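Local coordinates for protein histone-lysine N-methyltransferase family member SUVH9 (Arabidopsis thaliana, PDB 4NJ5) that takes part in gene silencing without methyltransferase activity of its own, and may bind methylated DNA and recruit RNA polymerase V to chromatin, at residues 136-141 against 215-220; 173-178 against 191-196; 388-393 against 486-491. All blocks are in the same frame, centred on the assembly; numbering follows the deposited sequence.

Overall arrangement
Contacts 1 and 2 belong to one mixed beta sheet of the SRA domain, their centres 12 Å apart. Contact 2 falls within the stretch of chain spanned by contact 1, and strands 190-206 and 212-220, one from each pair, are sheet neighbours. They touch directly: Arg220 NE lies 2.9 Å from Asp194 O, a probable hydrogen bond, and Ile137 CD1 packs on Val176 CG1 and Arg178 NH1. Contact 3 comes later in the chain, in the SET domain and across the chain's centre, its own centre about 44 Å from that of contact 1 and 34 Å from that of contact 2. All three lie away from the triangular zinc cluster of the pre-SET domain.

Contact 1 of 3, residues 136-141 against 215-220; sequences VIMYTG and KYRLER
Ile137 and Leu218 face each other as a hydrogen-bonded pair, as do Tyr139 and Tyr216, so two strands running antiparallel at 155° are tied by four backbone bonds. All four are 2.9 Å long, from Ile137 N to Leu218 O, Leu218 N to Ile137 O, Tyr139 N to Tyr216 O and Tyr216 N to Tyr139 O. Val136 CA and Lys215 CA add C-H...O contacts to Leu218 O and Tyr139 O.

The apolar contacts lie on the buried face. Ile137 CB meets Leu218 CB at 3.9 Å, and the edge of the Tyr216 ring reaches Gly141 CA, where a hydrogen in place of a side chain leaves the ring room. Branched and aromatic residues suit this side, which is covered by Met164 of helix 159-169 and by Val121 and Val123 of strand 117-124.

The other face is more exposed and mixed, with polar and charged groups among the apolar Val136 and Met138. Lys215 runs alongside Thr140, and a late bend in its chain (chi4 36°) brings NZ 3.0 Å from Thr140 OG1, to which it donates. Met138, bent at chi2, lies beside Arg217 with its CE 3.3 Å from Arg217 NH2, while Val136 CG2 sits over one face of the guanidinium. The in-plane edge of that group is left for Glu219: Arg217 NH1 forms a salt bridge to the anti lone pair of Glu219 OE2 at 2.7 Å. A buried face and a mixed, more exposed one, taken by alternate residues, mark an amphipathic antiparallel pair in the SRA-domain sheet, packed on one side against a helix.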
loop_
_atom_site.group_PDB
_atom_site.type_symbol
_atom_site.label_atom_id
_atom_site.label_comp_id
_atom_site.label_asym_id
_atom_site.label_seq_id
_atom_site.Cartn_x
_atom_site.Cartn_y
_atom_site.Cartn_z
ATOM N N VAL A 136 -5.098 17.066 -20.290
ATOM C CA VAL A 136 -4.968 18.501 -20.076
ATOM C C VAL A 136 -5.645 18.916 -18.769
ATOM O O VAL A 136 -6.635 18.318 -18.345
ATOM C CB VAL A 136 -5.523 19.312 -21.270
ATOM C CG1 VAL A 136 -5.223 18.594 -22.584
ATOM C CG2 VAL A 136 -7.020 19.543 -21.125
ATOM N N ILE A 137 -5.088 19.936 -18.125
ATOM C CA ILE A 137 -5.593 20.407 -16.842
ATOM C C ILE A 137 -5.823 21.914 -16.858
ATOM O O ILE A 137 -4.891 22.683 -17.070
ATOM C CB ILE A 137 -4.608 20.086 -15.698
ATOM C CG1 ILE A 137 -4.373 18.576 -15.583
ATOM C CG2 ILE A 137 -5.116 20.656 -14.382
ATOM C CD1 ILE A 137 -3.398 18.192 -14.478
ATOM N N MET A 138 -7.064 22.335 -16.637
ATOM C CA MET A 138 -7.362 23.755 -16.492
ATOM C C MET A 138 -7.259 24.123 -15.018
ATOM O O MET A 138 -8.173 23.867 -14.238
ATOM C CB MET A 138 -8.751 24.088 -17.037
ATOM C CG MET A 138 -8.930 23.790 -18.524
ATOM S SD MET A 138 -7.728 24.631 -19.580
ATOM C CE MET A 138 -8.331 24.181 -21.204
ATOM N N TYR A 139 -6.138 24.727 -14.646
ATOM C CA TYR A 139 -5.801 24.943 -13.245
ATOM C C TYR A 139 -6.056 26.376 -12.786
ATOM O O TYR A 139 -5.623 27.331 -13.430
ATOM C CB TYR A 139 -4.335 24.575 -13.005
ATOM C CG TYR A 139 -3.951 24.510 -11.548
ATOM C CD1 TYR A 139 -4.151 23.352 -10.808
ATOM C CD2 TYR A 139 -3.389 25.605 -10.911
ATOM C CE1 TYR A 139 -3.802 23.290 -9.474
ATOM C CE2 TYR A 139 -3.037 25.553 -9.579
ATOM C CZ TYR A 139 -3.244 24.395 -8.866
ATOM O OH TYR A 139 -2.888 24.348 -7.539
ATOM N N THR A 140 -6.751 26.520 -11.662
ATOM C CA THR A 140 -7.033 27.835 -11.106
ATOM C C THR A 140 -5.998 28.228 -10.057
ATOM O O THR A 140 -5.648 27.428 -9.190
ATOM C CB THR A 140 -8.432 27.888 -10.469
ATOM O OG1 THR A 140 -9.410 27.474 -11.430
ATOM C CG2 THR A 140 -8.749 29.300 -10.008
ATOM N N GLY A 141 -5.510 29.463 -10.142
ATOM C CA GLY A 141 -4.555 29.987 -9.179
ATOM C C GLY A 141 -5.116 30.064 -7.772
ATOM O O GLY A 141 -6.309 29.847 -7.557
ATOM N N LYS A 215 -5.879 31.710 -14.423
ATOM C CA LYS A 215 -6.000 30.346 -14.917
ATOM C C LYS A 215 -4.803 29.937 -15.774
ATOM O O LYS A 215 -4.251 30.743 -16.524
ATOM C CB LYS A 215 -7.305 30.173 -15.695
ATOM C CG LYS A 215 -8.494 29.810 -14.818
ATOM C CD LYS A 215 -9.805 29.895 -15.583
ATOM C CE LYS A 215 -10.917 29.194 -14.825
ATOM N NZ LYS A 215 -10.768 29.391 -13.360
ATOM N N TYR A 216 -4.410 28.674 -15.653
ATOM C CA TYR A 216 -3.239 28.163 -16.347
ATOM C C TYR A 216 -3.570 26.824 -16.987
ATOM O O TYR A 216 -4.177 25.957 -16.359
ATOM C CB TYR A 216 -2.071 28.001 -15.371
ATOM C CG TYR A 216 -1.823 29.210 -14.495
ATOM C CD1 TYR A 216 -0.932 30.202 -14.882
ATOM C CD2 TYR A 216 -2.481 29.358 -13.281
ATOM C CE1 TYR A 216 -0.702 31.307 -14.081
ATOM C CE2 TYR A 216 -2.259 30.459 -12.477
ATOM C CZ TYR A 216 -1.369 31.427 -12.881
ATOM O OH TYR A 216 -1.148 32.522 -12.080
ATOM N N ARG A 217 -3.184 26.663 -18.245
ATOM C CA ARG A 217 -3.429 25.420 -18.956
ATOM C C ARG A 217 -2.200 24.527 -18.892
ATOM O O ARG A 217 -1.128 24.891 -19.377
ATOM C CB ARG A 217 -3.817 25.697 -20.405
ATOM C CG ARG A 217 -3.745 24.480 -21.301
ATOM C CD ARG A 217 -4.155 24.826 -22.717
ATOM N NE ARG A 217 -5.491 24.331 -23.021
ATOM C CZ ARG A 217 -5.734 23.204 -23.678
ATOM N NH1 ARG A 217 -4.727 22.459 -24.112
ATOM N NH2 ARG A 217 -6.983 22.827 -23.910
ATOM N N LEU A 218 -2.371 23.361 -18.278
ATOM C CA LEU A 218 -1.295 22.394 -18.109
ATOM C C LEU A 218 -1.447 21.238 -19.089
ATOM O O LEU A 218 -2.534 20.682 -19.246
ATOM C CB LEU A 218 -1.282 21.855 -16.676
ATOM C CG LEU A 218 -0.400 22.582 -15.658
ATOM C CD1 LEU A 218 -0.805 24.040 -15.516
ATOM C CD2 LEU A 218 -0.452 21.877 -14.312
ATOM N N GLU A 219 -0.352 20.883 -19.750
ATOM C CA GLU A 219 -0.355 19.769 -20.689
ATOM C C GLU A 219 0.735 18.775 -20.319
ATOM O O GLU A 219 1.868 19.164 -20.030
ATOM C CB GLU A 219 -0.167 20.266 -22.124
ATOM C CG GLU A 219 -1.410 20.914 -22.715
ATOM C CD GLU A 219 -1.182 21.469 -24.109
ATOM O OE1 GLU A 219 -0.086 21.253 -24.669
ATOM O OE2 GLU A 219 -2.102 22.126 -24.643
ATOM N N ARG A 220 0.386 17.493 -20.327
ATOM C CA ARG A 220 1.318 16.454 -19.916
ATOM C C ARG A 220 2.467 16.289 -20.906
ATOM O O ARG A 220 2.278 16.395 -22.116
ATOM C CB ARG A 220 0.586 15.125 -19.717
ATOM C CG ARG A 220 1.393 14.089 -18.957
ATOM C CD ARG A 220 0.495 13.027 -18.349
ATOM N NE ARG A 220 1.229 12.150 -17.440
ATOM C CZ ARG A 220 1.648 10.930 -17.754
ATOM N NH1 ARG A 220 1.402 10.429 -18.956
ATOM N NH2 ARG A 220 2.305 10.205 -16.859
#

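Contact 2 of 3, residues 173-178 against 191-196; sequences EVRVIR and YVYDGL
In a beta hairpin of the SRA domain, strands 174-178 and 191-196 run antiparallel at 148°, and a beta bulge shifts their register by one residue: Val176 is held on both sides of its peptide, Asp194 N to Val176 O and Val176 N to Gly195 O, both 3.0 Å. Beyond the bulge, Arg178 and Val192 form a regular hydrogen-bonded pair.

Glycine fits the bulge because at the backbone angles of Gly195 any side chain would be jammed against the carbonyl oxygen of Asp194. Gly195 N lies 3.4 Å above the plane of the Tyr193 ring, over its centre, so one face of the ring is covered by the backbone two residues on. The edge of the same ring meets Arg175, with Tyr193 CE1 4.0 Å from Arg175 CB. Leu196 lies beside Arg175, Leu196 CD2 to Arg175 CG 3.7 Å, while its other methyl, CD1, touches the carboxylate of Glu173. Arg175 serves here through its aliphatic stem; its guanidinium passes on to the carbonyls of Gly73, Ile71 and Leu95. Farther along, the side chains of Ile177 and Tyr191 cross at about a right angle, CG2 of the first against CB of the second.

The bulge also turns Asp194 toward the opposite strand. Arg178, bent at chi3 (-82°), presents its NE to Asp194 OD2 at 2.7 Å in a nearly straight bond that lies in the guanidinium plane. The carboxylate is turned 50° from that plane and offers OD2 nearly end-on, a one-oxygen contact; NH1 adds only a weak bond to it.

Ser229 also bonds OD2, and Arg178 NH1 makes a second salt bridge to Asp135. Asp194 is buried, and the positive charge of Arg178, shared by the two aspartates, offsets part of their negative charge; this is likely to keep Asp194 ionised and to limit rotation of the guanidinium.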
loop_
_atom_site.group_PDB
_atom_site.type_symbol
_atom_site.label_atom_id
_atom_site.label_comp_id
_atom_site.label_asym_id
_atom_site.label_seq_id
_atom_site.Cartn_x
_atom_site.Cartn_y
_atom_site.Cartn_z
ATOM N N GLU A 173 9.290 22.097 -16.137
ATOM C CA GLU A 173 8.609 20.850 -15.835
ATOM C C GLU A 173 7.929 20.966 -14.481
ATOM O O GLU A 173 8.588 21.204 -13.469
ATOM C CB GLU A 173 9.611 19.702 -15.776
ATOM C CG GLU A 173 10.033 19.150 -17.117
ATOM C CD GLU A 173 11.104 18.079 -16.989
ATOM O OE1 GLU A 173 12.028 18.249 -16.165
ATOM O OE2 GLU A 173 11.020 17.058 -17.705
ATOM N N VAL A 174 6.614 20.784 -14.462
ATOM C CA VAL A 174 5.845 20.873 -13.225
ATOM C C VAL A 174 5.277 19.513 -12.821
ATOM O O VAL A 174 4.611 18.852 -13.613
ATOM C CB VAL A 174 4.694 21.884 -13.365
ATOM C CG1 VAL A 174 3.800 21.855 -12.139
ATOM C CG2 VAL A 174 5.241 23.287 -13.613
ATOM N N ARG A 175 5.545 19.097 -11.587
ATOM C CA ARG A 175 4.955 17.871 -11.062
ATOM C C ARG A 175 3.474 18.076 -10.754
ATOM O O ARG A 175 3.082 19.090 -10.176
ATOM C CB ARG A 175 5.695 17.397 -9.807
ATOM C CG ARG A 175 7.146 17.002 -10.054
ATOM C CD ARG A 175 7.803 16.442 -8.800
ATOM N NE ARG A 175 7.941 17.444 -7.746
ATOM C CZ ARG A 175 8.972 18.278 -7.632
ATOM N NH1 ARG A 175 9.961 18.243 -8.515
ATOM N NH2 ARG A 175 9.012 19.154 -6.637
ATOM N N VAL A 176 2.654 17.117 -11.167
ATOM C CA VAL A 176 1.235 17.134 -10.844
ATOM C C VAL A 176 0.893 15.971 -9.924
ATOM O O VAL A 176 1.142 14.810 -10.257
ATOM C CB VAL A 176 0.364 17.038 -12.109
ATOM C CG1 VAL A 176 -1.081 16.721 -11.738
ATOM C CG2 VAL A 176 0.451 18.326 -12.908
ATOM N N ILE A 177 0.338 16.285 -8.759
ATOM C CA ILE A 177 -0.153 15.255 -7.857
ATOM C C ILE A 177 -1.664 15.384 -7.735
ATOM O O ILE A 177 -2.179 16.432 -7.333
ATOM C CB ILE A 177 0.472 15.340 -6.452
ATOM C CG1 ILE A 177 1.966 15.011 -6.494
ATOM C CG2 ILE A 177 -0.243 14.377 -5.505
ATOM C CD1 ILE A 177 2.859 16.182 -6.864
ATOM N N ARG A 178 -2.376 14.321 -8.092
ATOM C CA ARG A 178 -3.827 14.362 -8.047
ATOM C C ARG A 178 -4.371 13.835 -6.725
ATOM O O ARG A 178 -3.927 12.803 -6.221
ATOM C CB ARG A 178 -4.445 13.634 -9.246
ATOM C CG ARG A 178 -5.340 14.540 -10.086
ATOM C CD ARG A 178 -5.929 13.838 -11.294
ATOM N NE ARG A 178 -4.996 13.785 -12.416
ATOM C CZ ARG A 178 -5.080 14.549 -13.501
ATOM N NH1 ARG A 178 -4.184 14.422 -14.471
ATOM N NH2 ARG A 178 -6.059 15.437 -13.624
ATOM N N TYR A 191 -3.581 10.308 -2.681
ATOM C CA TYR A 191 -2.807 11.187 -3.557
ATOM C C TYR A 191 -1.946 10.356 -4.492
ATOM O O TYR A 191 -1.180 9.500 -4.050
ATOM C CB TYR A 191 -1.936 12.162 -2.753
ATOM C CG TYR A 191 -2.749 13.093 -1.893
ATOM C CD1 TYR A 191 -3.557 14.063 -2.466
ATOM C CD2 TYR A 191 -2.731 12.985 -0.511
ATOM C CE1 TYR A 191 -4.320 14.905 -1.687
ATOM C CE2 TYR A 191 -3.487 13.823 0.278
ATOM C CZ TYR A 191 -4.285 14.779 -0.315
ATOM O OH TYR A 191 -5.043 15.618 0.469
ATOM N N VAL A 192 -2.081 10.604 -5.790
ATOM C CA VAL A 192 -1.325 9.848 -6.774
ATOM C C VAL A 192 -0.491 10.769 -7.660
ATOM O O VAL A 192 -0.955 11.816 -8.107
ATOM C CB VAL A 192 -2.243 8.933 -7.622
ATOM C CG1 VAL A 192 -3.270 9.750 -8.393
ATOM C CG2 VAL A 192 -1.412 8.066 -8.560
ATOM N N TYR A 193 0.758 10.385 -7.887
ATOM C CA TYR A 193 1.652 11.166 -8.726
ATOM C C TYR A 193 1.396 10.844 -10.197
ATOM O O TYR A 193 1.474 9.690 -10.604
ATOM C CB TYR A 193 3.099 10.876 -8.335
ATOM C CG TYR A 193 4.131 11.517 -9.228
ATOM C CD1 TYR A 193 4.157 12.892 -9.420
ATOM C CD2 TYR A 193 5.100 10.746 -9.862
ATOM C CE1 TYR A 193 5.108 13.482 -10.233
ATOM C CE2 TYR A 193 6.055 11.327 -10.675
ATOM C CZ TYR A 193 6.055 12.693 -10.855
ATOM O OH TYR A 193 7.000 13.272 -11.664
ATOM N N ASP A 194 1.072 11.865 -10.986
ATOM C CA ASP A 194 0.757 11.667 -12.400
ATOM C C ASP A 194 1.870 12.125 -13.340
ATOM O O ASP A 194 1.694 12.129 -14.558
ATOM C CB ASP A 194 -0.555 12.366 -12.777
ATOM C CG ASP A 194 -1.782 11.544 -12.422
ATOM O OD1 ASP A 194 -1.654 10.312 -12.245
ATOM O OD2 ASP A 194 -2.882 12.134 -12.333
ATOM N N GLY A 195 3.009 12.521 -12.784
ATOM C CA GLY A 195 4.150 12.878 -13.606
ATOM C C GLY A 195 4.301 14.357 -13.918
ATOM O O GLY A 195 3.904 15.224 -13.132
ATOM N N LEU A 196 4.873 14.639 -15.086
ATOM C CA LEU A 196 5.282 15.991 -15.446
ATOM C C LEU A 196 4.388 16.631 -16.503
ATOM O O LEU A 196 4.013 16.001 -17.488
ATOM C CB LEU A 196 6.737 15.987 -15.919
ATOM C CG LEU A 196 7.729 15.411 -14.906
ATOM C CD1 LEU A 196 9.134 15.340 -15.484
ATOM C CD2 LEU A 196 7.706 16.236 -13.626
#

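Contact 3 of 3, residues 388-393 against 486-491; sequences CEYAGV and VMLFAA
Met487 lays its sulfur across the stem of Glu389, SD 3.5 Å from Glu389 CB, and its CE reaches on toward the carboxylate. The thioether can do this because its chain is bent at chi2 (-64°), folding back over the neighbouring strand. Glu389 itself is stretched, with CG opposite its backbone N (chi1 -175°), and this brings CG 3.3 Å from Val486 O as well.

Two backbone bonds join the strands. Leu488 N donates to Cys388 O at 2.9 Å, and Tyr390 N meets Val486 O at 2.7 Å in a nearly straight bond whose donor is tilted out of the carbonyl plane. Beside these bonds, Tyr390 CB packs on Val486 CG1 at 3.7 Å, and Leu488 CD1 comes to the edge of the tyrosine ring. Val486 and Leu488, both branched and apolar, suit this place against CB and the ring edge of Tyr390, and the ring goes on to meet Phe416 edge to face.

The polar end of Glu389 is buried but well supplied. Its OE2 forms a salt bridge with Arg485 and accepts from Thr285 N, and a water 2.7 Å from Glu389 OE2 accepts from Val486 N and lies within bonding distance of Tyr390 O. With an alanine in place of Glu389, Arg485 would probably lose this carboxylate partner and the water a possible acceptor, and a gap would be likely to open where CG meets the methionine sulfur.

In the SET domain, strand 386-389 is the outermost member of a four-stranded sheet within this chain. Strand 485-490 lies between it and strand 469-475, whose Val471 packs on Val486 and Leu488; Met449 of strand 448-450 covers Tyr390 and Val486, and Asn456 bonds to Glu389 O and Ala391 N.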
loop_
_atom_site.group_PDB
_atom_site.type_symbol
_atom_site.label_atom_id
_atom_site.label_comp_id
_atom_site.label_asym_id
_atom_site.label_seq_id
_atom_site.Cartn_x
_atom_site.Cartn_y
_atom_site.Cartn_z
ATOM N N CYS A 388 -4.456 -11.952 2.360
ATOM C CA CYS A 388 -5.152 -13.226 2.354
ATOM C C CYS A 388 -4.213 -14.304 2.863
ATOM O O CYS A 388 -3.008 -14.078 3.001
ATOM C CB CYS A 388 -5.579 -13.587 0.937
ATOM S SG CYS A 388 -4.171 -13.829 -0.167
ATOM N N GLU A 389 -4.772 -15.478 3.130
ATOM C CA GLU A 389 -3.987 -16.646 3.488
ATOM C C GLU A 389 -3.373 -17.224 2.216
ATOM O O GLU A 389 -3.881 -16.996 1.116
ATOM C CB GLU A 389 -4.895 -17.686 4.163
ATOM C CG GLU A 389 -4.187 -18.920 4.708
ATOM C CD GLU A 389 -5.113 -19.827 5.513
ATOM O OE1 GLU A 389 -6.232 -19.385 5.855
ATOM O OE2 GLU A 389 -4.724 -20.982 5.805
ATOM N N TYR A 390 -2.265 -17.945 2.365
ATOM C CA TYR A 390 -1.740 -18.775 1.285
ATOM C C TYR A 390 -2.251 -20.196 1.516
ATOM O O TYR A 390 -1.656 -20.956 2.277
ATOM C CB TYR A 390 -0.206 -18.747 1.262
ATOM C CG TYR A 390 0.388 -19.552 0.128
ATOM C CD1 TYR A 390 0.690 -20.899 0.287
ATOM C CD2 TYR A 390 0.635 -18.965 -1.108
ATOM C CE1 TYR A 390 1.222 -21.642 -0.752
ATOM C CE2 TYR A 390 1.165 -19.697 -2.154
ATOM C CZ TYR A 390 1.457 -21.038 -1.971
ATOM O OH TYR A 390 1.990 -21.774 -3.008
ATOM N N ALA A 391 -3.358 -20.547 0.867
ATOM C CA ALA A 391 -4.074 -21.786 1.185
ATOM C C ALA A 391 -3.776 -22.971 0.260
ATOM O O ALA A 391 -3.934 -22.886 -0.957
ATOM C CB ALA A 391 -5.579 -21.529 1.252
ATOM N N GLY A 392 -3.361 -24.081 0.862
ATOM C CA GLY A 392 -3.116 -25.313 0.137
ATOM C C GLY A 392 -3.409 -26.504 1.024
ATOM O O GLY A 392 -4.014 -26.357 2.089
ATOM N N VAL A 393 -2.990 -27.688 0.591
ATOM C CA VAL A 393 -3.177 -28.894 1.388
ATOM C C VAL A 393 -1.888 -29.226 2.133
ATOM O O VAL A 393 -0.879 -29.557 1.518
ATOM C CB VAL A 393 -3.608 -30.086 0.508
ATOM C CG1 VAL A 393 -3.785 -31.345 1.351
ATOM C CG2 VAL A 393 -4.887 -29.754 -0.244
ATOM N N VAL A 486 -0.157 -19.907 6.804
ATOM C CA VAL A 486 0.685 -19.003 6.044
ATOM C C VAL A 486 -0.155 -17.799 5.645
ATOM O O VAL A 486 -1.080 -17.921 4.840
ATOM C CB VAL A 486 1.237 -19.701 4.781
ATOM C CG1 VAL A 486 2.262 -18.823 4.082
ATOM C CG2 VAL A 486 1.844 -21.054 5.147
ATOM N N MET A 487 0.148 -16.642 6.227
ATOM C CA MET A 487 -0.638 -15.439 5.977
ATOM C C MET A 487 0.184 -14.379 5.256
ATOM O O MET A 487 1.335 -14.125 5.610
ATOM C CB MET A 487 -1.193 -14.881 7.287
ATOM C CG MET A 487 -2.074 -15.858 8.052
ATOM S SD MET A 487 -3.563 -16.290 7.139
ATOM C CE MET A 487 -4.497 -17.178 8.388
ATOM N N LEU A 488 -0.412 -13.759 4.245
ATOM C CA LEU A 488 0.307 -12.800 3.416
ATOM C C LEU A 488 -0.059 -11.367 3.757
ATOM O O LEU A 488 -1.223 -11.049 3.996
ATOM C CB LEU A 488 0.044 -13.073 1.937
ATOM C CG LEU A 488 0.362 -14.503 1.504
ATOM C CD1 LEU A 488 -0.004 -14.707 0.051
ATOM C CD2 LEU A 488 1.833 -14.817 1.740
ATOM N N PHE A 489 0.951 -10.504 3.779
ATOM C CA PHE A 489 0.744 -9.101 4.099
ATOM C C PHE A 489 1.388 -8.218 3.043
ATOM O O PHE A 489 2.462 -8.533 2.534
ATOM C CB PHE A 489 1.350 -8.769 5.464
ATOM C CG PHE A 489 0.679 -9.461 6.619
ATOM C CD1 PHE A 489 0.937 -10.797 6.894
ATOM C CD2 PHE A 489 -0.189 -8.767 7.446
ATOM C CE1 PHE A 489 0.328 -11.430 7.960
ATOM C CE2 PHE A 489 -0.804 -9.399 8.519
ATOM C CZ PHE A 489 -0.544 -10.732 8.775
ATOM N N ALA A 490 0.734 -7.107 2.723
ATOM C CA ALA A 490 1.325 -6.108 1.847
ATOM C C ALA A 490 2.537 -5.502 2.539
ATOM O O ALA A 490 2.463 -5.101 3.698
ATOM C CB ALA A 490 0.311 -5.031 1.508
ATOM N N ALA A 491 3.657 -5.442 1.831
ATOM C CA ALA A 491 4.888 -4.921 2.412
ATOM C C ALA A 491 5.021 -3.410 2.225
ATOM O O ALA A 491 5.811 -2.760 2.911
ATOM C CB ALA A 491 6.095 -5.642 1.831
HETATM O O HOH W 1 -2.077 -21.231 5.350
#